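PDB 3ZH9: delta from Bacillus subtilis, which probably acts as the wrench that opens the ring-shaped beta subunit dimer, within the complex that loads it onto primed DNA for replication. Local coordinates for residues Lys7-Lys11 with Gly12-Pro16; Ser33-Arg36 with Gln37-Asp41; Asp205-Lys208 with Met209-Arg213; Phe220-Ile223 with Asn224-Asn228. All blocks are in the same frame, centred on the assembly; numbering follows the deposited sequence.

Interaction 1: residues Lys7-Lys11 with Gly12-Pro16; sequences KSLKK and GEVHP. With GOL (glycerol), chain K.
S8 O accepts the backbone N-H of E13, with E13 N 2.9 Å from S8 O. G12 N bonds to L9 O at 3.1 Å. With G12 at positive phi (85°), this is a Schellman motif that closes helix 2-10. At these backbone angles a side chain would collide with K11 O, which favours glycine. S8 O also takes K11 N, and K11 N and E13 N reach it from opposite faces of its plane.

E13 has CG anti to its carbonyl carbon (chi1 -59°) and runs extended, which puts its carboxylate beside S8 and K11. E13 OE1 is 3.6 Å from S8 OG, whose hydroxyl is bonded to D4 O. The K11 and E13 chains lie side by side and point the same way, K11 CE 3.5 Å from E13 OE2. Their charged atoms do not touch: K11 NZ is 4.9 Å from E13 OE2. A glycerol, probably from the crystallisation liquor, accepts from K11 NZ through its O2. Its O1 lies doubtfully close to E13 OE2. With an alanine here in place of E13, K11 would probably lose its nearby opposite charge.

The apolar contact is L9 CD2 against V14 CG2 at 4.0 Å, the two side chains crossing at about a right angle. Both also lean on helix 25-39, L9 on R34 and I35, V14 on T38 and V39. The chain then enters strand 17-21 of the parallel sheet, with P16 bonded through its backbone to F115.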
loop_
_atom_site.group_PDB
_atom_site.type_symbol
_atom_site.label_atom_id
_atom_site.label_comp_id
_atom_site.label_asym_id
_atom_site.label_seq_id
_atom_site.Cartn_x
_atom_site.Cartn_y
_atom_site.Cartn_z
ATOM N N LYS A 7 -16.181 -6.797 -9.046
ATOM C CA LYS A 7 -17.551 -7.236 -9.273
ATOM C C LYS A 7 -17.763 -7.737 -10.709
ATOM O O LYS A 7 -18.431 -8.747 -10.924
ATOM C CB LYS A 7 -18.508 -6.087 -8.964
ATOM C CG LYS A 7 -19.977 -6.448 -8.926
ATOM C CD LYS A 7 -20.793 -5.208 -8.577
ATOM C CE LYS A 7 -22.273 -5.517 -8.415
ATOM N NZ LYS A 7 -22.543 -6.368 -7.221
ATOM N N SER A 8 -17.191 -7.032 -11.681
ATOM C CA SER A 8 -17.266 -7.449 -13.090
ATOM C C SER A 8 -16.690 -8.853 -13.301
ATOM O O SER A 8 -17.308 -9.700 -13.946
ATOM C CB SER A 8 -16.498 -6.476 -13.991
ATOM O OG SER A 8 -17.213 -5.280 -14.139
ATOM N N LEU A 9 -15.500 -9.086 -12.755
ATOM C CA LEU A 9 -14.828 -10.366 -12.915
ATOM C C LEU A 9 -15.706 -11.489 -12.387
ATOM O O LEU A 9 -15.777 -12.560 -12.991
ATOM C CB LEU A 9 -13.481 -10.371 -12.193
ATOM C CG LEU A 9 -12.418 -9.455 -12.793
ATOM C CD1 LEU A 9 -11.148 -9.508 -11.968
ATOM C CD2 LEU A 9 -12.142 -9.881 -14.242
ATOM N N LYS A 10 -16.377 -11.229 -11.266
ATOM C CA LYS A 10 -17.257 -12.210 -10.657
ATOM C C LYS A 10 -18.524 -12.464 -11.469
ATOM O O LYS A 10 -19.149 -13.506 -11.320
ATOM C CB LYS A 10 -17.618 -11.798 -9.224
ATOM C CG LYS A 10 -16.505 -12.031 -8.201
ATOM C CD LYS A 10 -16.947 -11.647 -6.784
ATOM C CE LYS A 10 -15.991 -12.209 -5.731
ATOM N NZ LYS A 10 -16.363 -11.825 -4.333
ATOM N N LYS A 11 -18.915 -11.517 -12.317
ATOM C CA LYS A 11 -20.086 -11.719 -13.178
ATOM C C LYS A 11 -19.710 -12.412 -14.483
ATOM O O LYS A 11 -20.559 -12.670 -15.335
ATOM C CB LYS A 11 -20.806 -10.397 -13.471
ATOM C CG LYS A 11 -21.544 -9.837 -12.255
ATOM C CD LYS A 11 -22.295 -8.559 -12.567
ATOM C CE LYS A 11 -23.444 -8.792 -13.543
ATOM N NZ LYS A 11 -24.534 -9.630 -12.964
ATOM N N GLY A 12 -18.438 -12.732 -14.633
ATOM C CA GLY A 12 -17.994 -13.358 -15.858
ATOM C C GLY A 12 -17.689 -12.326 -16.922
ATOM O O GLY A 12 -17.530 -12.662 -18.084
ATOM N N GLU A 13 -17.580 -11.064 -16.523
ATOM C CA GLU A 13 -17.241 -10.017 -17.474
ATOM C C GLU A 13 -15.742 -9.768 -17.458
ATOM O O GLU A 13 -15.211 -9.077 -16.574
ATOM C CB GLU A 13 -18.029 -8.745 -17.163
ATOM C CG GLU A 13 -19.535 -8.968 -17.212
ATOM C CD GLU A 13 -20.337 -7.824 -16.596
ATOM O OE1 GLU A 13 -19.763 -6.763 -16.276
ATOM O OE2 GLU A 13 -21.556 -7.992 -16.436
ATOM N N VAL A 14 -15.050 -10.372 -18.419
ATOM C CA VAL A 14 -13.605 -10.223 -18.512
ATOM C C VAL A 14 -13.295 -9.648 -19.876
ATOM O O VAL A 14 -13.670 -10.228 -20.885
ATOM C CB VAL A 14 -12.858 -11.568 -18.322
ATOM C CG1 VAL A 14 -11.357 -11.312 -18.080
ATOM C CG2 VAL A 14 -13.456 -12.335 -17.159
ATOM N N HIS A 15 -12.637 -8.493 -19.897
ATOM C CA HIS A 15 -12.411 -7.785 -21.142
ATOM C C HIS A 15 -11.016 -8.062 -21.711
ATOM O O HIS A 15 -10.149 -8.549 -21.011
ATOM C CB HIS A 15 -12.710 -6.295 -20.937
ATOM C CG HIS A 15 -14.063 -6.061 -20.319
ATOM N ND1 HIS A 15 -15.240 -6.422 -20.946
ATOM C CD2 HIS A 15 -14.420 -5.562 -19.109
ATOM C CE1 HIS A 15 -16.264 -6.126 -20.163
ATOM N NE2 HIS A 15 -15.793 -5.607 -19.041
ATOM N N PRO A 16 -10.827 -7.793 -23.007
ATOM C CA PRO A 16 -9.562 -8.140 -23.676
ATOM C C PRO A 16 -8.393 -7.251 -23.242
ATOM O O PRO A 16 -7.258 -7.696 -23.333
ATOM C CB PRO A 16 -9.873 -7.932 -25.167
ATOM C CG PRO A 16 -11.383 -8.005 -25.265
ATOM C CD PRO A 16 -11.874 -7.384 -23.960
HETATM C C1 GOL K . -24.393 -9.460 -17.411
HETATM O O1 GOL K . -23.129 -9.798 -16.867
HETATM C C2 GOL K . -25.381 -10.592 -17.137
HETATM O O2 GOL K . -25.633 -10.668 -15.750
HETATM C C3 GOL K . -26.670 -10.326 -17.905
HETATM O O3 GOL K . -27.797 -10.287 -17.058
#

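Interaction 2: residues Ser33-Arg36 with Gln37-Asp41; sequences SRIR and QTVVD
R34 O is gripped twice by T38. T38 OG1 donates to R34 O at 2.7 Å, and T38 N adds a weak bond to the same oxygen. The T38 hydroxyl sits beside its own backbone N (chi1 -53°), and this folds it back onto the preceding turn. The bond satisfies the hydroxyl inside its own helix.

The other turns are closed by backbone bonds. Q37 N meets S33 O at 2.9 Å in an almost straight bond, with an N-H...O angle of 172°. V39 N bonds to I35 O. V40 N bonds to R36 O at 2.8 Å. V40 is also the first residue to leave helical angles, so this bond belongs to the last turn of helix 25-39.

This helix follows strand 17-21, the first strand in chain order of the parallel sheet in the P-loop NTPase-like domain, and it packs against that sheet. I35 and V39 face the sheet and touch L77 and V114. I35 CG2 lies 4.2 Å from V39 CG1, the two side chains side by side and pointing the same way. V39 has a strained first torsion (chi1 -33°), with CG1 only 3.3 Å from I35 O. R36 and V40 also run alongside each other, R36 CG 4.1 Å from V40 CG2, and both touch L77.

On another side, Q37 folds over the S33 carbonyl, with Q37 CG 3.4 Å from S33 O. The Q37 chain is extended beyond CG, and its NE2 ends 3.8 Å from S33 OG. R34 turns its guanidinium to E30 in a salt bridge and to W6 in a cation-pi contact.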
loop_
_atom_site.group_PDB
_atom_site.type_symbol
_atom_site.label_atom_id
_atom_site.label_comp_id
_atom_site.label_asym_id
_atom_site.label_seq_id
_atom_site.Cartn_x
_atom_site.Cartn_y
_atom_site.Cartn_z
ATOM N N SER A 33 -4.319 -10.622 -9.467
ATOM C CA SER A 33 -4.537 -11.961 -8.945
ATOM C C SER A 33 -5.965 -12.447 -9.221
ATOM O O SER A 33 -6.179 -13.602 -9.603
ATOM C CB SER A 33 -4.226 -11.995 -7.442
ATOM O OG SER A 33 -4.369 -13.306 -6.935
ATOM N N ARG A 34 -6.947 -11.568 -9.033
ATOM C CA ARG A 34 -8.331 -11.942 -9.313
ATOM C C ARG A 34 -8.534 -12.186 -10.804
ATOM O O ARG A 34 -9.348 -13.021 -11.202
ATOM C CB ARG A 34 -9.312 -10.884 -8.793
ATOM C CG ARG A 34 -9.554 -10.967 -7.276
ATOM C CD ARG A 34 -10.149 -9.663 -6.729
ATOM N NE ARG A 34 -10.231 -9.681 -5.270
ATOM C CZ ARG A 34 -11.356 -9.814 -4.571
ATOM N NH1 ARG A 34 -12.527 -9.936 -5.191
ATOM N NH2 ARG A 34 -11.312 -9.812 -3.243
ATOM N N ILE A 35 -7.799 -11.465 -11.639
ATOM C CA ILE A 35 -7.995 -11.655 -13.071
ATOM C C ILE A 35 -7.408 -13.000 -13.465
ATOM O O ILE A 35 -7.980 -13.712 -14.275
ATOM C CB ILE A 35 -7.369 -10.542 -13.914
ATOM C CG1 ILE A 35 -8.178 -9.248 -13.777
ATOM C CG2 ILE A 35 -7.307 -10.972 -15.386
ATOM C CD1 ILE A 35 -7.447 -8.005 -14.309
ATOM N N ARG A 36 -6.270 -13.335 -12.862
ATOM C CA ARG A 36 -5.601 -14.614 -13.081
ATOM C C ARG A 36 -6.483 -15.787 -12.657
ATOM O O ARG A 36 -6.669 -16.741 -13.414
ATOM C CB ARG A 36 -4.283 -14.640 -12.310
ATOM C CG ARG A 36 -3.455 -15.901 -12.496
ATOM C CD ARG A 36 -2.258 -15.877 -11.551
ATOM N NE ARG A 36 -1.645 -14.550 -11.498
ATOM C CZ ARG A 36 -0.609 -14.230 -10.728
ATOM N NH1 ARG A 36 -0.057 -15.144 -9.939
ATOM N NH2 ARG A 36 -0.123 -12.995 -10.749
ATOM N N GLN A 37 -7.024 -15.710 -11.445
ATOM C CA GLN A 37 -7.950 -16.723 -10.937
ATOM C C GLN A 37 -9.148 -16.876 -11.860
ATOM O O GLN A 37 -9.762 -17.938 -11.932
ATOM C CB GLN A 37 -8.443 -16.342 -9.530
ATOM C CG GLN A 37 -7.394 -16.538 -8.453
ATOM C CD GLN A 37 -7.763 -15.902 -7.112
ATOM O OE1 GLN A 37 -8.829 -15.299 -6.952
ATOM N NE2 GLN A 37 -6.867 -16.038 -6.139
ATOM N N THR A 38 -9.497 -15.798 -12.553
ATOM C CA THR A 38 -10.618 -15.847 -13.483
ATOM C C THR A 38 -10.268 -16.517 -14.833
ATOM O O THR A 38 -11.056 -17.302 -15.350
ATOM C CB THR A 38 -11.221 -14.441 -13.732
ATOM O OG1 THR A 38 -11.539 -13.817 -12.482
ATOM C CG2 THR A 38 -12.485 -14.549 -14.544
ATOM N N VAL A 39 -9.105 -16.220 -15.409
ATOM C CA VAL A 39 -8.842 -16.703 -16.772
ATOM C C VAL A 39 -7.910 -17.917 -16.854
ATOM O O VAL A 39 -8.015 -18.714 -17.778
ATOM C CB VAL A 39 -8.322 -15.578 -17.720
ATOM C CG1 VAL A 39 -8.938 -14.252 -17.366
ATOM C CG2 VAL A 39 -6.828 -15.470 -17.648
ATOM N N VAL A 40 -7.000 -18.055 -15.898
ATOM C CA VAL A 40 -5.979 -19.099 -15.962
ATOM C C VAL A 40 -6.364 -20.357 -15.185
ATOM O O VAL A 40 -6.921 -20.278 -14.087
ATOM C CB VAL A 40 -4.610 -18.591 -15.454
ATOM C CG1 VAL A 40 -3.561 -19.676 -15.574
ATOM C CG2 VAL A 40 -4.178 -17.364 -16.224
ATOM N N ASP A 41 -6.072 -21.515 -15.780
ATOM C CA ASP A 41 -6.260 -22.811 -15.134
ATOM C C ASP A 41 -4.888 -23.348 -14.766
ATOM O O ASP A 41 -3.976 -23.359 -15.591
ATOM C CB ASP A 41 -6.953 -23.798 -16.076
ATOM C CG ASP A 41 -8.231 -23.235 -16.684
ATOM O OD1 ASP A 41 -9.276 -23.231 -15.994
ATOM O OD2 ASP A 41 -8.192 -22.811 -17.861
#

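Interaction 3: residues Asp205-Lys208 with Met209-Arg213; sequences DDVK and MLVAR. With SO4 (sulfate ion), chain H; SO4 (sulfate ion), chain M.
M209 curls back over the D205 carbonyl with an unusual first torsion for a helix. Its CG lies between the backbone N and the carbonyl carbon, the crowded position (chi1 72°). A further bend at chi3 brings M209 CE to 3.4 Å from D205 O, so the methyl covers the oxygen that also accepts M209 N.

This is the last turn of helix 204-210, which packs on helices 168-177 and 182-195 in what is probably the small helical (lid) domain of the AAA+ fold. Three backbone bonds close it: M209 N to D205 O at 2.9 Å, L210 N to D206 O, and V211 N to V207 O. V211 then leaves helical angles.

V207 CG1 and V211 CG2 stand 4.3 Å apart, and both residues rest on L177 of helix 168-177. L210 packs on L192 and F195 of helix 182-195. D206 OD2 pairs with R199 in a salt bridge, and D206 OD1 is hydrogen-bonded to a glycerol, probably from the crystallisation liquor.

Two sulfates, probably of the same origin, mark the exit of the chain. The extended K208 chain passes along one of them, with K208 CE 3.5 Å from its O4. The other accepts R213 N. At the edge of the R213 guanidinium and in its plane, R213 NH2 donates a hydrogen bond to O2 of the sulfate beside K208, 2.6 Å away.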
loop_
_atom_site.group_PDB
_atom_site.type_symbol
_atom_site.label_atom_id
_atom_site.label_comp_id
_atom_site.label_asym_id
_atom_site.label_seq_id
_atom_site.Cartn_x
_atom_site.Cartn_y
_atom_site.Cartn_z
ATOM N N ASP A 205 -17.844 -3.402 18.384
ATOM C CA ASP A 205 -17.417 -4.429 19.331
ATOM C C ASP A 205 -16.673 -5.590 18.652
ATOM O O ASP A 205 -15.683 -6.077 19.187
ATOM C CB ASP A 205 -18.611 -4.968 20.129
ATOM C CG ASP A 205 -19.035 -4.045 21.269
ATOM O OD1 ASP A 205 -18.219 -3.222 21.747
ATOM O OD2 ASP A 205 -20.196 -4.167 21.707
ATOM N N ASP A 206 -17.168 -6.066 17.504
ATOM C CA ASP A 206 -16.456 -7.100 16.731
ATOM C C ASP A 206 -15.024 -6.652 16.377
ATOM O O ASP A 206 -14.045 -7.410 16.506
ATOM C CB ASP A 206 -17.208 -7.438 15.443
ATOM C CG ASP A 206 -18.509 -8.181 15.698
ATOM O OD1 ASP A 206 -18.504 -9.155 16.475
ATOM O OD2 ASP A 206 -19.536 -7.784 15.119
ATOM N N VAL A 207 -14.909 -5.412 15.918
ATOM C CA VAL A 207 -13.603 -4.872 15.549
ATOM C C VAL A 207 -12.664 -4.877 16.743
ATOM O O VAL A 207 -11.541 -5.389 16.657
ATOM C CB VAL A 207 -13.702 -3.452 14.973
ATOM C CG1 VAL A 207 -12.312 -2.859 14.789
ATOM C CG2 VAL A 207 -14.491 -3.480 13.636
ATOM N N LYS A 208 -13.125 -4.312 17.856
ATOM C CA LYS A 208 -12.297 -4.203 19.055
ATOM C C LYS A 208 -11.919 -5.550 19.626
ATOM O O LYS A 208 -10.826 -5.702 20.148
ATOM C CB LYS A 208 -13.009 -3.402 20.146
ATOM C CG LYS A 208 -13.245 -1.926 19.798
ATOM C CD LYS A 208 -13.972 -1.230 20.961
ATOM C CE LYS A 208 -13.774 0.282 20.926
ATOM N NZ LYS A 208 -14.654 1.019 21.895
ATOM N N MET A 209 -12.816 -6.534 19.572
ATOM C CA MET A 209 -12.466 -7.800 20.205
ATOM C C MET A 209 -11.519 -8.601 19.319
ATOM O O MET A 209 -10.605 -9.258 19.809
ATOM C CB MET A 209 -13.695 -8.617 20.618
ATOM C CG MET A 209 -14.478 -9.246 19.493
ATOM S SD MET A 209 -15.912 -10.199 20.129
ATOM C CE MET A 209 -16.950 -8.866 20.715
ATOM N N LEU A 210 -11.710 -8.512 18.012
ATOM C CA LEU A 210 -10.959 -9.398 17.130
ATOM C C LEU A 210 -9.639 -8.800 16.626
ATOM O O LEU A 210 -8.667 -9.525 16.450
ATOM C CB LEU A 210 -11.828 -9.855 15.957
ATOM C CG LEU A 210 -11.245 -11.011 15.128
ATOM C CD1 LEU A 210 -11.245 -12.342 15.917
ATOM C CD2 LEU A 210 -12.013 -11.160 13.824
ATOM N N VAL A 211 -9.595 -7.482 16.428
ATOM C CA VAL A 211 -8.499 -6.864 15.668
ATOM C C VAL A 211 -7.487 -6.220 16.592
ATOM O O VAL A 211 -7.820 -5.276 17.321
ATOM C CB VAL A 211 -9.004 -5.789 14.689
ATOM C CG1 VAL A 211 -7.835 -5.114 13.956
ATOM C CG2 VAL A 211 -9.988 -6.366 13.685
ATOM N N ALA A 212 -6.256 -6.735 16.578
ATOM C CA ALA A 212 -5.217 -6.217 17.465
ATOM C C ALA A 212 -4.603 -4.927 16.912
ATOM O O ALA A 212 -4.294 -4.828 15.722
ATOM C CB ALA A 212 -4.125 -7.263 17.694
ATOM N N ARG A 213 -4.416 -3.947 17.785
ATOM C CA ARG A 213 -3.715 -2.721 17.415
ATOM C C ARG A 213 -2.327 -3.092 16.923
ATOM O O ARG A 213 -1.591 -3.799 17.606
ATOM C CB ARG A 213 -3.635 -1.799 18.619
ATOM C CG ARG A 213 -3.306 -0.362 18.282
ATOM C CD ARG A 213 -3.385 0.517 19.534
ATOM N NE ARG A 213 -4.768 0.650 19.987
ATOM C CZ ARG A 213 -5.515 1.743 19.831
ATOM N NH1 ARG A 213 -5.016 2.830 19.247
ATOM N NH2 ARG A 213 -6.764 1.753 20.272
HETATM S S SO4 H . -5.347 -4.877 21.264
HETATM O O1 SO4 H . -6.689 -5.402 21.556
HETATM O O2 SO4 H . -5.465 -3.883 20.203
HETATM O O3 SO4 H . -4.453 -5.946 20.816
HETATM O O4 SO4 H . -4.816 -4.257 22.482
HETATM S S SO4 M . -9.409 -0.987 21.413
HETATM O O1 SO4 M . -9.713 -1.488 20.060
HETATM O O2 SO4 M . -8.709 0.296 21.326
HETATM O O3 SO4 M . -8.556 -1.936 22.134
HETATM O O4 SO4 M . -10.651 -0.823 22.170
#

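Interaction 4: residues Phe220-Ile223 with Asn224-Asn228; sequences FELI and NKIVN
From F220 to I223 each carbonyl oxygen accepts the backbone N-H four residues further on, and the bond from K225 N to E221 O is nearly straight, 2.9 Å long with an N-H...O angle of 171°.

The main side-chain meeting is between F220 and N224. N224 ND2 comes to 3.1 Å from F220 CE2 and 3.5 Å from CZ. The approach is oblique, with the amide plane turned 73° from the ring. The other end of that amide is fixed from outside, since N224 OD1 takes Q295 NE2. On a neighbouring flank, the E221 chain folds at chi2 (-60°) and brings OE1 to 3.8 Å from N224 ND2.

Helix 215-227 belongs to the C-terminal helical domain of the delta family. Its F220 ring also rests on L291 of helix 286-296 and Q258 of helix 248-269. An alanine here in place of F220 would probably open a gap beside L291 and leave the ND2 side of N224 without its ring neighbour.

L222 and I226 make an apolar pair. They lie side by side and point the same way, with L222 CD1 3.8 Å from I226 CD1. Both touch S234 of helix 231-243, and I226 also meets L333, L336 and L337 of helix 325-338. I223 packs on F259 of helix 248-269. K225 sends its chain past E221, K225 CE 4.1 Å from E221 OE1. Its NZ makes a weak, long ion pair with E233.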
loop_
_atom_site.group_PDB
_atom_site.type_symbol
_atom_site.label_atom_id
_atom_site.label_comp_id
_atom_site.label_asym_id
_atom_site.label_seq_id
_atom_site.Cartn_x
_atom_site.Cartn_y
_atom_site.Cartn_z
ATOM N N PHE A 220 3.371 4.659 17.015
ATOM C CA PHE A 220 2.834 5.994 16.772
ATOM C C PHE A 220 2.238 6.576 18.054
ATOM O O PHE A 220 2.531 7.713 18.443
ATOM C CB PHE A 220 1.770 5.981 15.660
ATOM C CG PHE A 220 1.118 7.322 15.439
ATOM C CD1 PHE A 220 1.783 8.327 14.750
ATOM C CD2 PHE A 220 -0.146 7.586 15.937
ATOM C CE1 PHE A 220 1.195 9.569 14.556
ATOM C CE2 PHE A 220 -0.736 8.820 15.748
ATOM C CZ PHE A 220 -0.060 9.816 15.058
ATOM N N GLU A 221 1.400 5.790 18.708
ATOM C CA GLU A 221 0.677 6.258 19.894
ATOM C C GLU A 221 1.623 6.510 21.048
ATOM O O GLU A 221 1.458 7.472 21.812
ATOM C CB GLU A 221 -0.392 5.244 20.317
ATOM C CG GLU A 221 -1.649 5.268 19.456
ATOM C CD GLU A 221 -2.349 6.625 19.464
ATOM O OE1 GLU A 221 -2.053 7.455 20.356
ATOM O OE2 GLU A 221 -3.194 6.861 18.570
ATOM N N LEU A 222 2.613 5.638 21.186
ATOM C CA LEU A 222 3.603 5.812 22.231
ATOM C C LEU A 222 4.246 7.183 22.081
ATOM O O LEU A 222 4.522 7.857 23.064
ATOM C CB LEU A 222 4.670 4.732 22.122
ATOM C CG LEU A 222 5.911 4.921 22.990
ATOM C CD1 LEU A 222 5.516 5.017 24.452
ATOM C CD2 LEU A 222 6.873 3.760 22.752
ATOM N N ILE A 223 4.480 7.601 20.841
ATOM C CA ILE A 223 5.141 8.876 20.608
ATOM C C ILE A 223 4.192 10.032 20.886
ATOM O O ILE A 223 4.610 11.069 21.415
ATOM C CB ILE A 223 5.761 8.967 19.191
ATOM C CG1 ILE A 223 6.984 8.059 19.100
ATOM C CG2 ILE A 223 6.179 10.399 18.872
ATOM C CD1 ILE A 223 7.381 7.706 17.671
ATOM N N ASN A 224 2.913 9.864 20.554
ATOM C CA ASN A 224 1.931 10.889 20.924
ATOM C C ASN A 224 1.879 11.113 22.424
ATOM O O ASN A 224 1.942 12.245 22.899
ATOM C CB ASN A 224 0.536 10.529 20.435
ATOM C CG ASN A 224 0.259 11.058 19.059
ATOM O OD1 ASN A 224 0.949 11.959 18.575
ATOM N ND2 ASN A 224 -0.752 10.501 18.411
ATOM N N LYS A 225 1.762 10.021 23.167
ATOM C CA LYS A 225 1.649 10.091 24.613
ATOM C C LYS A 225 2.866 10.753 25.225
ATOM O O LYS A 225 2.742 11.545 26.157
ATOM C CB LYS A 225 1.447 8.698 25.191
ATOM C CG LYS A 225 0.145 8.075 24.753
ATOM C CD LYS A 225 -1.023 9.006 25.063
ATOM C CE LYS A 225 -2.288 8.576 24.322
ATOM N NZ LYS A 225 -3.436 9.494 24.586
ATOM N N ILE A 226 4.041 10.447 24.688
ATOM C CA ILE A 226 5.267 11.010 25.229
ATOM C C ILE A 226 5.369 12.512 24.998
ATOM O O ILE A 226 5.572 13.276 25.942
ATOM C CB ILE A 226 6.517 10.317 24.670
ATOM C CG1 ILE A 226 6.739 8.982 25.385
ATOM C CG2 ILE A 226 7.735 11.210 24.858
ATOM C CD1 ILE A 226 7.779 8.097 24.717
ATOM N N VAL A 227 5.226 12.933 23.747
ATOM C CA VAL A 227 5.294 14.356 23.420
ATOM C C VAL A 227 4.178 15.163 24.102
ATOM O O VAL A 227 4.290 16.375 24.241
ATOM C CB VAL A 227 5.293 14.615 21.887
ATOM C CG1 VAL A 227 3.889 14.508 21.314
ATOM C CG2 VAL A 227 5.876 15.990 21.589
ATOM N N ASN A 228 3.124 14.481 24.545
ATOM C CA ASN A 228 2.013 15.127 25.247
ATOM C C ASN A 228 2.085 15.044 26.778
ATOM O O ASN A 228 1.111 15.359 27.468
ATOM C CB ASN A 228 0.675 14.567 24.758
ATOM C CG ASN A 228 0.333 15.018 23.347
ATOM O OD1 ASN A 228 0.534 16.181 22.985
ATOM N ND2 ASN A 228 -0.186 14.098 22.544
#

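In the fold
Interactions 1 and 2 share one hydrophobic patch in the N-terminal domain. Their centres are 11 Å apart, and L9 CD1 lies 3.5 Å from I35 CG1, while V14 CG2 lies 3.6 Å from T38 CG2. The end of helix 2-10 and its exit loop thus cover one side of helix 25-39, whose I35 and V39 also reach the parallel sheet. Interactions 3 and 4 sit on successive helices, 204-210 and 215-227. They meet lightly: R213, which binds both sulfates, also brushes E221, with R213 NH1 4.2 Å from E221 CG. Interactions 2 and 4 are about 45 Å apart between centres, on opposite sides of the chain's centre.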